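Local coordinates for membrane lipoprotein family protein (Aeropyrum pernix, PDB 4PEV) that binds adenosine and probably serves as the membrane-attached solute-binding lipoprotein of an ABC transporter that takes up nucleosides, at residues V118-Q123 with D194-W199; S154-E159 with L198-I203. One frame throughout, in Å; residues are numbered along the deposited sequence.

Interaction 1 of 2, residues V118-Q123 with D194-W199. With ADN (adenosine), chain F.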
ATOM      1  N   VAL C 118      -8.173  11.552  -1.685  1.00 27.35           N
ATOM      2  CA  VAL C 118      -7.355  10.416  -1.249  1.00 27.60           C
ATOM      3  C   VAL C 118      -8.104   9.094  -1.411  1.00 26.59           C
ATOM      4  O   VAL C 118      -8.794   8.636  -0.493  1.00 25.86           O
ATOM      5  CB  VAL C 118      -6.886  10.585   0.226  1.00 28.05           C
ATOM      6  CG1 VAL C 118      -6.087   9.380   0.707  1.00 28.73           C
ATOM      7  CG2 VAL C 118      -6.044  11.838   0.376  1.00 28.61           C
ATOM      8  N   GLY C 119      -7.936   8.480  -2.574  1.00 25.94           N
ATOM      9  CA  GLY C 119      -8.432   7.140  -2.796  1.00 26.79           C
ATOM     10  C   GLY C 119      -9.132   6.992  -4.127  1.00 27.90           C
ATOM     11  O   GLY C 119      -9.751   7.930  -4.635  1.00 28.66           O
ATOM     12  N   PHE C 120      -9.025   5.794  -4.680  1.00 28.00           N
ATOM     13  CA  PHE C 120      -9.661   5.445  -5.928  1.00 27.85           C
ATOM     14  C   PHE C 120     -11.151   5.768  -5.996  1.00 28.29           C
ATOM     15  O   PHE C 120     -11.624   6.173  -7.053  1.00 30.10           O
ATOM     16  CB  PHE C 120      -9.460   3.947  -6.206  1.00 28.70           C
ATOM     17  CG  PHE C 120     -10.268   3.442  -7.354  1.00 29.38           C
ATOM     18  CD1 PHE C 120      -9.864   3.702  -8.666  1.00 29.99           C
ATOM     19  CD2 PHE C 120     -11.458   2.762  -7.131  1.00 29.21           C
ATOM     20  CE1 PHE C 120     -10.627   3.268  -9.732  1.00 29.97           C
ATOM     21  CE2 PHE C 120     -12.226   2.328  -8.191  1.00 29.55           C
ATOM     22  CZ  PHE C 120     -11.808   2.579  -9.492  1.00 30.17           C
ATOM     23  N   LEU C 121     -11.902   5.579  -4.907  1.00 27.66           N
ATOM     24  CA  LEU C 121     -13.360   5.737  -4.968  1.00 27.83           C
ATOM     25  C   LEU C 121     -13.834   7.145  -5.343  1.00 27.53           C
ATOM     26  O   LEU C 121     -15.009   7.336  -5.690  1.00 28.33           O
ATOM     27  CB  LEU C 121     -14.027   5.330  -3.660  1.00 29.56           C
ATOM     28  CG  LEU C 121     -13.822   3.911  -3.111  1.00 31.37           C
ATOM     29  CD1 LEU C 121     -14.683   3.727  -1.865  1.00 31.25           C
ATOM     30  CD2 LEU C 121     -14.157   2.847  -4.151  1.00 30.92           C
ATOM     31  N   TRP C 122     -12.927   8.116  -5.270  1.00 26.98           N
ATOM     32  CA  TRP C 122     -13.183   9.490  -5.714  1.00 27.72           C
ATOM     33  C   TRP C 122     -13.177   9.685  -7.237  1.00 28.98           C
ATOM     34  O   TRP C 122     -13.550  10.742  -7.727  1.00 28.74           O
ATOM     35  CB  TRP C 122     -12.124  10.423  -5.112  1.00 27.46           C
ATOM     36  CG  TRP C 122     -12.354  10.747  -3.683  1.00 26.93           C
ATOM     37  CD1 TRP C 122     -11.552  10.433  -2.633  1.00 26.77           C
ATOM     38  CD2 TRP C 122     -13.475  11.454  -3.141  1.00 26.55           C
ATOM     39  NE1 TRP C 122     -12.106  10.897  -1.467  1.00 27.01           N
ATOM     40  CE2 TRP C 122     -13.283  11.533  -1.751  1.00 25.93           C
ATOM     41  CE3 TRP C 122     -14.620  12.039  -3.704  1.00 26.44           C
ATOM     42  CZ2 TRP C 122     -14.187  12.164  -0.911  1.00 26.26           C
ATOM     43  CZ3 TRP C 122     -15.518  12.681  -2.870  1.00 26.39           C
ATOM     44  CH2 TRP C 122     -15.301  12.734  -1.488  1.00 26.71           C
ATOM     45  N   GLN C 123     -12.744   8.675  -7.976  1.00 31.79           N
ATOM     46  CA  GLN C 123     -12.565   8.797  -9.414  1.00 34.07           C
ATOM     47  C   GLN C 123     -13.876   8.995 -10.150  1.00 34.69           C
ATOM     48  O   GLN C 123     -13.964   9.821 -11.035  1.00 33.78           O
ATOM     49  CB  GLN C 123     -11.888   7.558  -9.958  1.00 35.18           C
ATOM     50  CG  GLN C 123     -11.270   7.766 -11.308  1.00 37.20           C
ATOM     51  CD  GLN C 123     -10.935   6.454 -11.959  1.00 39.94           C
ATOM     52  OE1 GLN C 123      -9.907   5.836 -11.670  1.00 42.84           O
ATOM     53  NE2 GLN C 123     -11.813   6.009 -12.832  1.00 40.87           N
ATOM     54  N   ASP C 194     -12.293  -4.830  -3.771  1.00 32.75           N
ATOM     55  CA  ASP C 194     -11.915  -5.289  -5.097  1.00 31.21           C
ATOM     56  C   ASP C 194     -11.911  -4.131  -6.107  1.00 30.25           C
ATOM     57  O   ASP C 194     -12.900  -3.879  -6.798  1.00 31.43           O
ATOM     58  CB  ASP C 194     -12.864  -6.394  -5.541  1.00 31.27           C
ATOM     59  CG  ASP C 194     -12.381  -7.100  -6.785  1.00 32.76           C
ATOM     60  OD1 ASP C 194     -11.697  -6.444  -7.624  1.00 31.29           O
ATOM     61  OD2 ASP C 194     -12.682  -8.316  -6.906  1.00 34.09           O
ATOM     62  N   ILE C 195     -10.779  -3.446  -6.199  1.00 29.06           N
ATOM     63  CA  ILE C 195     -10.653  -2.259  -7.026  1.00 28.21           C
ATOM     64  C   ILE C 195      -9.282  -2.228  -7.696  1.00 28.01           C
ATOM     65  O   ILE C 195      -8.387  -2.952  -7.260  1.00 27.12           O
ATOM     66  CB  ILE C 195     -10.854  -1.006  -6.173  1.00 28.80           C
ATOM     67  CG1 ILE C 195      -9.913  -0.997  -4.957  1.00 28.84           C
ATOM     68  CG2 ILE C 195     -12.294  -0.939  -5.689  1.00 29.57           C
ATOM     69  CD1 ILE C 195      -9.721   0.388  -4.373  1.00 28.61           C
ATOM     70  N   PRO C 196      -9.114  -1.390  -8.751  1.00 29.24           N
ATOM     71  CA  PRO C 196      -7.908  -1.382  -9.592  1.00 29.32           C
ATOM     72  C   PRO C 196      -6.560  -1.355  -8.904  1.00 29.71           C
ATOM     73  O   PRO C 196      -5.692  -2.117  -9.309  1.00 32.15           O
ATOM     74  CB  PRO C 196      -8.102  -0.145 -10.472  1.00 28.86           C
ATOM     75  CG  PRO C 196      -9.571  -0.121 -10.685  1.00 28.87           C
ATOM     76  CD  PRO C 196     -10.156  -0.523  -9.349  1.00 29.75           C
ATOM     77  N   PRO C 197      -6.368  -0.509  -7.878  1.00 30.47           N
ATOM     78  CA  PRO C 197      -5.036  -0.517  -7.252  1.00 30.52           C
ATOM     79  C   PRO C 197      -4.715  -1.871  -6.651  1.00 31.00           C
ATOM     80  O   PRO C 197      -3.593  -2.364  -6.794  1.00 31.78           O
ATOM     81  CB  PRO C 197      -5.137   0.532  -6.160  1.00 30.88           C
ATOM     82  CG  PRO C 197      -6.341   1.359  -6.510  1.00 31.09           C
ATOM     83  CD  PRO C 197      -7.281   0.436  -7.216  1.00 30.80           C
ATOM     84  N   LEU C 198      -5.704  -2.483  -6.015  1.00 30.70           N
ATOM     85  CA  LEU C 198      -5.516  -3.818  -5.453  1.00 32.16           C
ATOM     86  C   LEU C 198      -5.368  -4.901  -6.510  1.00 34.07           C
ATOM     87  O   LEU C 198      -4.742  -5.937  -6.240  1.00 35.59           O
ATOM     88  CB  LEU C 198      -6.626  -4.170  -4.460  1.00 32.13           C
ATOM     89  CG  LEU C 198      -6.263  -3.701  -3.042  1.00 31.85           C
ATOM     90  CD1 LEU C 198      -6.053  -2.198  -2.947  1.00 30.61           C
ATOM     91  CD2 LEU C 198      -7.328  -4.129  -2.061  1.00 33.13           C
ATOM     92  N   TRP C 199      -5.918  -4.678  -7.705  1.00 34.31           N
ATOM     93  CA  TRP C 199      -5.636  -5.575  -8.818  1.00 33.61           C
ATOM     94  C   TRP C 199      -4.125  -5.577  -9.045  1.00 33.79           C
ATOM     95  O   TRP C 199      -3.507  -6.631  -9.177  1.00 34.28           O
ATOM     96  CB  TRP C 199      -6.324  -5.142 -10.100  1.00 34.06           C
ATOM     97  CG  TRP C 199      -7.808  -5.062 -10.051  1.00 35.55           C
ATOM     98  CD1 TRP C 199      -8.628  -5.540  -9.079  1.00 38.02           C
ATOM     99  CD2 TRP C 199      -8.660  -4.495 -11.055  1.00 37.77           C
ATOM    100  NE1 TRP C 199      -9.951  -5.286  -9.397  1.00 38.89           N
ATOM    101  CE2 TRP C 199      -9.996  -4.647 -10.609  1.00 39.12           C
ATOM    102  CE3 TRP C 199      -8.423  -3.860 -12.290  1.00 38.27           C
ATOM    103  CZ2 TRP C 199     -11.098  -4.180 -11.350  1.00 39.00           C
ATOM    104  CZ3 TRP C 199      -9.515  -3.393 -13.027  1.00 39.31           C
ATOM    105  CH2 TRP C 199     -10.837  -3.556 -12.550  1.00 39.06           C
TER
HETATM  106  O5' ADN F 501      -3.624  -0.684   2.430  1.00 24.76           O
HETATM  107  C5' ADN F 501      -3.389  -1.259   1.130  1.00 24.46           C
HETATM  108  C4' ADN F 501      -3.895  -0.434  -0.058  1.00 25.00           C
HETATM  109  O4' ADN F 501      -5.321  -0.325  -0.067  1.00 25.17           O
HETATM  110  C3' ADN F 501      -3.413   1.010  -0.158  1.00 25.42           C
HETATM  111  O3' ADN F 501      -2.091   1.105  -0.701  1.00 24.73           O
HETATM  112  C2' ADN F 501      -4.484   1.644  -1.039  1.00 25.15           C
HETATM  113  O2' ADN F 501      -4.268   1.423  -2.440  1.00 24.87           O
HETATM  114  C1' ADN F 501      -5.735   0.927  -0.606  1.00 25.20           C
HETATM  115  N9  ADN F 501      -6.441   1.674   0.452  1.00 26.41           N
HETATM  116  C8  ADN F 501      -6.152   1.701   1.775  1.00 26.73           C
HETATM  117  N7  ADN F 501      -7.027   2.488   2.456  1.00 27.31           N
HETATM  118  C5  ADN F 501      -7.899   2.966   1.543  1.00 28.16           C
HETATM  119  C6  ADN F 501      -9.079   3.857   1.545  1.00 28.08           C
HETATM  120  N6  ADN F 501      -9.502   4.405   2.699  1.00 28.70           N
HETATM  121  N1  ADN F 501      -9.701   4.110   0.366  1.00 28.31           N
HETATM  122  C2  ADN F 501      -9.281   3.579  -0.802  1.00 27.77           C
HETATM  123  N3  ADN F 501      -8.220   2.766  -0.881  1.00 28.04           N
HETATM  124  C4  ADN F 501      -7.503   2.433   0.227  1.00 27.80           C
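The phenyl ring of Phe-120 takes the pyrrolidine of Pro-196 over one face. CD of that proline sits 3.8 Å from the centroid of the Phe-120 ring and 21° off its normal, a CH-pi contact offset toward the rim. Ile-195 comes obliquely, its CB 3.9 Å from CD2 of Phe-120, and Pro-197 meets the root of the side chain, CG to CB of Phe-120 at 4.1 Å. The ring of Phe-120 reaches this apolar group because CG stands anti to the backbone N (chi1 170°). No hydrogen bond joins the segments. The indole of Trp-199 lies with one face against the backbone of Ile-195 and Pro-196. Replacing Phe-120 with an alanine would probably leave the Pro-196 ring without its aromatic partner and open a gap beside Ile-195. Ile-195 is the N-cap residue of helix 196-214, and Pro-197 and Leu-198 line the adenosine pocket, with CD1 of Leu-198 3.5 Å from O4' of the ligand. The contact joins the loop after strand 114-118 in one lobe to the start of helix 196-214 in the other, beside the ligand cleft of a periplasmic-binding-protein fold.

Interaction 2 of 2, residues S154-E159 with L198-I203. With ADN (adenosine), chain F.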
ATOM      1  N   SER C 154      -3.570  13.752 -11.582  1.00 30.66           N
ATOM      2  CA  SER C 154      -3.698  12.388 -11.067  1.00 30.62           C
ATOM      3  C   SER C 154      -2.333  11.825 -10.644  1.00 31.73           C
ATOM      4  O   SER C 154      -1.336  11.998 -11.354  1.00 33.77           O
ATOM      5  CB  SER C 154      -4.289  11.481 -12.142  1.00 31.26           C
ATOM      6  OG  SER C 154      -5.623  11.843 -12.486  1.00 32.40           O
ATOM      7  N   TYR C 155      -2.291  11.155  -9.492  1.00 31.91           N
ATOM      8  CA  TYR C 155      -1.094  10.451  -9.023  1.00 32.19           C
ATOM      9  C   TYR C 155      -1.401   8.957  -8.894  1.00 32.91           C
ATOM     10  O   TYR C 155      -2.146   8.532  -8.013  1.00 31.83           O
ATOM     11  CB  TYR C 155      -0.604  11.036  -7.702  1.00 32.79           C
ATOM     12  CG  TYR C 155      -0.038  12.447  -7.819  1.00 33.83           C
ATOM     13  CD1 TYR C 155      -0.876  13.554  -7.884  1.00 36.14           C
ATOM     14  CD2 TYR C 155       1.332  12.670  -7.851  1.00 33.62           C
ATOM     15  CE1 TYR C 155      -0.367  14.844  -7.983  1.00 37.54           C
ATOM     16  CE2 TYR C 155       1.855  13.948  -7.954  1.00 35.59           C
ATOM     17  CZ  TYR C 155       1.006  15.043  -8.016  1.00 38.09           C
ATOM     18  OH  TYR C 155       1.524  16.335  -8.124  1.00 38.72           O
ATOM     19  N   LEU C 156      -0.856   8.179  -9.826  1.00 34.58           N
ATOM     20  CA  LEU C 156      -1.043   6.737  -9.876  1.00 36.42           C
ATOM     21  C   LEU C 156       0.241   6.081  -9.474  1.00 37.45           C
ATOM     22  O   LEU C 156       1.313   6.613  -9.761  1.00 37.68           O
ATOM     23  CB  LEU C 156      -1.311   6.279 -11.300  1.00 38.97           C
ATOM     24  CG  LEU C 156      -2.742   6.397 -11.785  1.00 41.66           C
ATOM     25  CD1 LEU C 156      -2.746   6.238 -13.296  1.00 43.41           C
ATOM     26  CD2 LEU C 156      -3.616   5.354 -11.099  1.00 42.62           C
ATOM     27  N   PHE C 157       0.142   4.916  -8.837  1.00 37.03           N
ATOM     28  CA  PHE C 157       1.325   4.118  -8.535  1.00 36.45           C
ATOM     29  C   PHE C 157       1.320   2.851  -9.368  1.00 37.47           C
ATOM     30  O   PHE C 157       0.279   2.419  -9.858  1.00 39.24           O
ATOM     31  CB  PHE C 157       1.398   3.785  -7.051  1.00 35.59           C
ATOM     32  CG  PHE C 157       1.573   4.989  -6.166  1.00 33.48           C
ATOM     33  CD1 PHE C 157       0.473   5.734  -5.761  1.00 32.98           C
ATOM     34  CD2 PHE C 157       2.824   5.363  -5.728  1.00 31.85           C
ATOM     35  CE1 PHE C 157       0.630   6.840  -4.946  1.00 32.35           C
ATOM     36  CE2 PHE C 157       2.992   6.468  -4.910  1.00 31.81           C
ATOM     37  CZ  PHE C 157       1.893   7.207  -4.517  1.00 32.26           C
ATOM     38  N   ARG C 158       2.498   2.274  -9.544  1.00 38.84           N
ATOM     39  CA  ARG C 158       2.629   1.007 -10.242  1.00 39.24           C
ATOM     40  C   ARG C 158       2.870  -0.070  -9.181  1.00 39.67           C
ATOM     41  O   ARG C 158       4.007  -0.500  -8.958  1.00 42.52           O
ATOM     42  CB  ARG C 158       3.769   1.092 -11.265  1.00 38.83           C
ATOM     43  CG  ARG C 158       3.560   2.139 -12.361  1.00 37.10           C
ATOM     44  CD  ARG C 158       4.635   2.049 -13.447  1.00 35.39           C
ATOM     45  NE  ARG C 158       5.967   2.364 -12.924  1.00 33.73           N
ATOM     46  CZ  ARG C 158       6.443   3.597 -12.745  1.00 33.65           C
ATOM     47  NH1 ARG C 158       5.715   4.667 -13.075  1.00 34.44           N
ATOM     48  NH2 ARG C 158       7.663   3.767 -12.235  1.00 31.58           N
ATOM     49  N   GLU C 159       1.782  -0.483  -8.527  1.00 38.25           N
ATOM     50  CA  GLU C 159       1.832  -1.364  -7.359  1.00 37.56           C
ATOM     51  C   GLU C 159       2.383  -2.742  -7.667  1.00 36.34           C
ATOM     52  O   GLU C 159       2.906  -3.412  -6.785  1.00 36.82           O
ATOM     53  CB  GLU C 159       0.442  -1.541  -6.747  1.00 40.18           C
ATOM     54  CG  GLU C 159      -0.073  -0.351  -5.961  1.00 41.62           C
ATOM     55  CD  GLU C 159      -0.740   0.716  -6.811  1.00 43.74           C
ATOM     56  OE1 GLU C 159      -0.850   0.557  -8.044  1.00 44.51           O
ATOM     57  OE2 GLU C 159      -1.174   1.730  -6.228  1.00 47.53           O
ATOM     58  N   LEU C 198      -5.704  -2.483  -6.015  1.00 30.70           N
ATOM     59  CA  LEU C 198      -5.516  -3.818  -5.453  1.00 32.16           C
ATOM     60  C   LEU C 198      -5.368  -4.901  -6.510  1.00 34.07           C
ATOM     61  O   LEU C 198      -4.742  -5.937  -6.240  1.00 35.59           O
ATOM     62  CB  LEU C 198      -6.626  -4.170  -4.460  1.00 32.13           C
ATOM     63  CG  LEU C 198      -6.263  -3.701  -3.042  1.00 31.85           C
ATOM     64  CD1 LEU C 198      -6.053  -2.198  -2.947  1.00 30.61           C
ATOM     65  CD2 LEU C 198      -7.328  -4.129  -2.061  1.00 33.13           C
ATOM     66  N   TRP C 199      -5.918  -4.678  -7.705  1.00 34.31           N
ATOM     67  CA  TRP C 199      -5.636  -5.575  -8.818  1.00 33.61           C
ATOM     68  C   TRP C 199      -4.125  -5.577  -9.045  1.00 33.79           C
ATOM     69  O   TRP C 199      -3.507  -6.631  -9.177  1.00 34.28           O
ATOM     70  CB  TRP C 199      -6.324  -5.142 -10.100  1.00 34.06           C
ATOM     71  CG  TRP C 199      -7.808  -5.062 -10.051  1.00 35.55           C
ATOM     72  CD1 TRP C 199      -8.628  -5.540  -9.079  1.00 38.02           C
ATOM     73  CD2 TRP C 199      -8.660  -4.495 -11.055  1.00 37.77           C
ATOM     74  NE1 TRP C 199      -9.951  -5.286  -9.397  1.00 38.89           N
ATOM     75  CE2 TRP C 199      -9.996  -4.647 -10.609  1.00 39.12           C
ATOM     76  CE3 TRP C 199      -8.423  -3.860 -12.290  1.00 38.27           C
ATOM     77  CZ2 TRP C 199     -11.098  -4.180 -11.350  1.00 39.00           C
ATOM     78  CZ3 TRP C 199      -9.515  -3.393 -13.027  1.00 39.31           C
ATOM     79  CH2 TRP C 199     -10.837  -3.556 -12.550  1.00 39.06           C
ATOM     80  N   ARG C 200      -3.528  -4.392  -9.059  1.00 32.09           N
ATOM     81  CA  ARG C 200      -2.096  -4.273  -9.285  1.00 31.89           C
ATOM     82  C   ARG C 200      -1.265  -4.924  -8.181  1.00 32.28           C
ATOM     83  O   ARG C 200      -0.242  -5.554  -8.469  1.00 31.88           O
ATOM     84  CB  ARG C 200      -1.703  -2.808  -9.457  1.00 32.14           C
ATOM     85  CG  ARG C 200      -2.346  -2.182 -10.678  1.00 33.53           C
ATOM     86  CD  ARG C 200      -1.675  -0.890 -11.125  1.00 35.59           C
ATOM     87  NE  ARG C 200      -2.194   0.280 -10.432  1.00 36.68           N
ATOM     88  CZ  ARG C 200      -3.412   0.767 -10.607  1.00 37.84           C
ATOM     89  NH1 ARG C 200      -4.255   0.177 -11.451  1.00 37.86           N
ATOM     90  NH2 ARG C 200      -3.793   1.848  -9.932  1.00 39.77           N
ATOM     91  N   PHE C 201      -1.702  -4.769  -6.928  1.00 30.79           N
ATOM     92  CA  PHE C 201      -1.054  -5.453  -5.804  1.00 29.47           C
ATOM     93  C   PHE C 201      -1.129  -6.947  -6.046  1.00 28.67           C
ATOM     94  O   PHE C 201      -0.108  -7.619  -6.057  1.00 26.52           O
ATOM     95  CB  PHE C 201      -1.711  -5.125  -4.442  1.00 28.77           C
ATOM     96  CG  PHE C 201      -1.241  -3.828  -3.820  1.00 29.19           C
ATOM     97  CD1 PHE C 201       0.015  -3.730  -3.245  1.00 29.56           C
ATOM     98  CD2 PHE C 201      -2.067  -2.703  -3.790  1.00 29.15           C
ATOM     99  CE1 PHE C 201       0.440  -2.539  -2.658  1.00 29.75           C
ATOM    100  CE2 PHE C 201      -1.642  -1.514  -3.214  1.00 28.72           C
ATOM    101  CZ  PHE C 201      -0.391  -1.432  -2.642  1.00 29.06           C
ATOM    102  N   HIS C 202      -2.347  -7.450  -6.248  1.00 29.46           N
ATOM    103  CA  HIS C 202      -2.572  -8.880  -6.408  1.00 30.39           C
ATOM    104  C   HIS C 202      -1.669  -9.426  -7.495  1.00 31.41           C
ATOM    105  O   HIS C 202      -0.854 -10.309  -7.241  1.00 35.79           O
ATOM    106  CB  HIS C 202      -4.031  -9.186  -6.737  1.00 30.57           C
ATOM    107  CG  HIS C 202      -4.354 -10.645  -6.719  1.00 31.43           C
ATOM    108  ND1 HIS C 202      -5.609 -11.128  -7.013  1.00 32.12           N
ATOM    109  CD2 HIS C 202      -3.590 -11.731  -6.446  1.00 32.86           C
ATOM    110  CE1 HIS C 202      -5.609 -12.448  -6.911  1.00 32.33           C
ATOM    111  NE2 HIS C 202      -4.395 -12.840  -6.575  1.00 33.68           N
ATOM    112  N   ILE C 203      -1.792  -8.888  -8.697  1.00 30.17           N
ATOM    113  CA  ILE C 203      -0.959  -9.322  -9.813  1.00 29.50           C
ATOM    114  C   ILE C 203       0.525  -9.319  -9.471  1.00 27.44           C
ATOM    115  O   ILE C 203       1.228 -10.252  -9.805  1.00 28.37           O
ATOM    116  CB  ILE C 203      -1.190  -8.429 -11.051  1.00 30.18           C
ATOM    117  CG1 ILE C 203      -2.520  -8.796 -11.707  1.00 30.43           C
ATOM    118  CG2 ILE C 203      -0.038  -8.543 -12.045  1.00 30.47           C
ATOM    119  CD1 ILE C 203      -2.967  -7.790 -12.741  1.00 31.11           C
TER
HETATM  120  O5' ADN F 501      -3.624  -0.684   2.430  1.00 24.76           O
HETATM  121  C5' ADN F 501      -3.389  -1.259   1.130  1.00 24.46           C
HETATM  122  C4' ADN F 501      -3.895  -0.434  -0.058  1.00 25.00           C
HETATM  123  O4' ADN F 501      -5.321  -0.325  -0.067  1.00 25.17           O
HETATM  124  C3' ADN F 501      -3.413   1.010  -0.158  1.00 25.42           C
HETATM  125  O3' ADN F 501      -2.091   1.105  -0.701  1.00 24.73           O
HETATM  126  C2' ADN F 501      -4.484   1.644  -1.039  1.00 25.15           C
HETATM  127  O2' ADN F 501      -4.268   1.423  -2.440  1.00 24.87           O
HETATM  128  C1' ADN F 501      -5.735   0.927  -0.606  1.00 25.20           C
HETATM  129  N9  ADN F 501      -6.441   1.674   0.452  1.00 26.41           N
HETATM  130  C8  ADN F 501      -6.152   1.701   1.775  1.00 26.73           C
HETATM  131  N7  ADN F 501      -7.027   2.488   2.456  1.00 27.31           N
HETATM  132  C5  ADN F 501      -7.899   2.966   1.543  1.00 28.16           C
HETATM  133  C6  ADN F 501      -9.079   3.857   1.545  1.00 28.08           C
HETATM  134  N6  ADN F 501      -9.502   4.405   2.699  1.00 28.70           N
HETATM  135  N1  ADN F 501      -9.701   4.110   0.366  1.00 28.31           N
HETATM  136  C2  ADN F 501      -9.281   3.579  -0.802  1.00 27.77           C
HETATM  137  N3  ADN F 501      -8.220   2.766  -0.881  1.00 28.04           N
HETATM  138  C4  ADN F 501      -7.503   2.433   0.227  1.00 27.80           C
HETATM  139  O   HOH W   1      -2.487   3.506  -7.739  1.00 23.45           O
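Glu-159 meets two neighbours on helix 196-214 with different parts of its side chain: its methylene lies on Phe-201 and its carboxylate turns to Arg-200. CG of Glu-159 stands over one face of the Phe-201 ring, 3.6 Å from the centroid and 23° off the normal, a CH-pi contact. A bend at chi2 (84°) carries the carboxylate away from that ring, the two planes lying 54° apart. OE1 of Glu-159 then receives NE of Arg-200 at 2.8 Å in a salt bridge; the donor comes nearly along the C-O direction of OE1, but the oxygen is tilted from the guanidinium plane. The same NE makes a weak hydrogen bond of 3.3 Å to the carbonyl O of Phe-157. CD2 of Leu-156 approaches the guanidinium obliquely, 3.7 Å from NH2 of Arg-200. A water at the guanidinium edge accepts from NH2 of Arg-200 (3.0 Å) and from the backbone N of Phe-157, and may donate to OE2 of Glu-159. The strongest polar partner of Glu-159 is Lys-299, salt-bridged to OE2. CZ of Phe-201 lies 3.6 Å from O3' of the ribose. Lys-299 and Asp-142 both bind adenosine, so Glu-159 behind them is consistent with a second-shell residue. Arg-200 and Lys-299 would probably favour an ionised Glu-159, whereas the carboxylate of Asp-142 close to OE2 would probably oppose it.

The centres of the two contacts lie 9 Å apart, and both end on helix 196-214: interaction 1 uses its N-terminal end and interaction 2 the turns that follow, the second segments overlapping at Leu-198 and Trp-199. Along the chain their first segments come in order, 118-123 after strand 114-118 and 154-159 at the end of strand 152-157, two strands of the six-stranded parallel sheet. Helix 196-214 follows strand 186-191 of the mixed sheet, so both contacts bridge the two lobes built on these sheets. They touch through packing of O of Pro-197 against CB of Glu-159 (4.1 Å). Side by side where the lobes meet at the adenosine cleft, they are consistent with a ligand held between lobes.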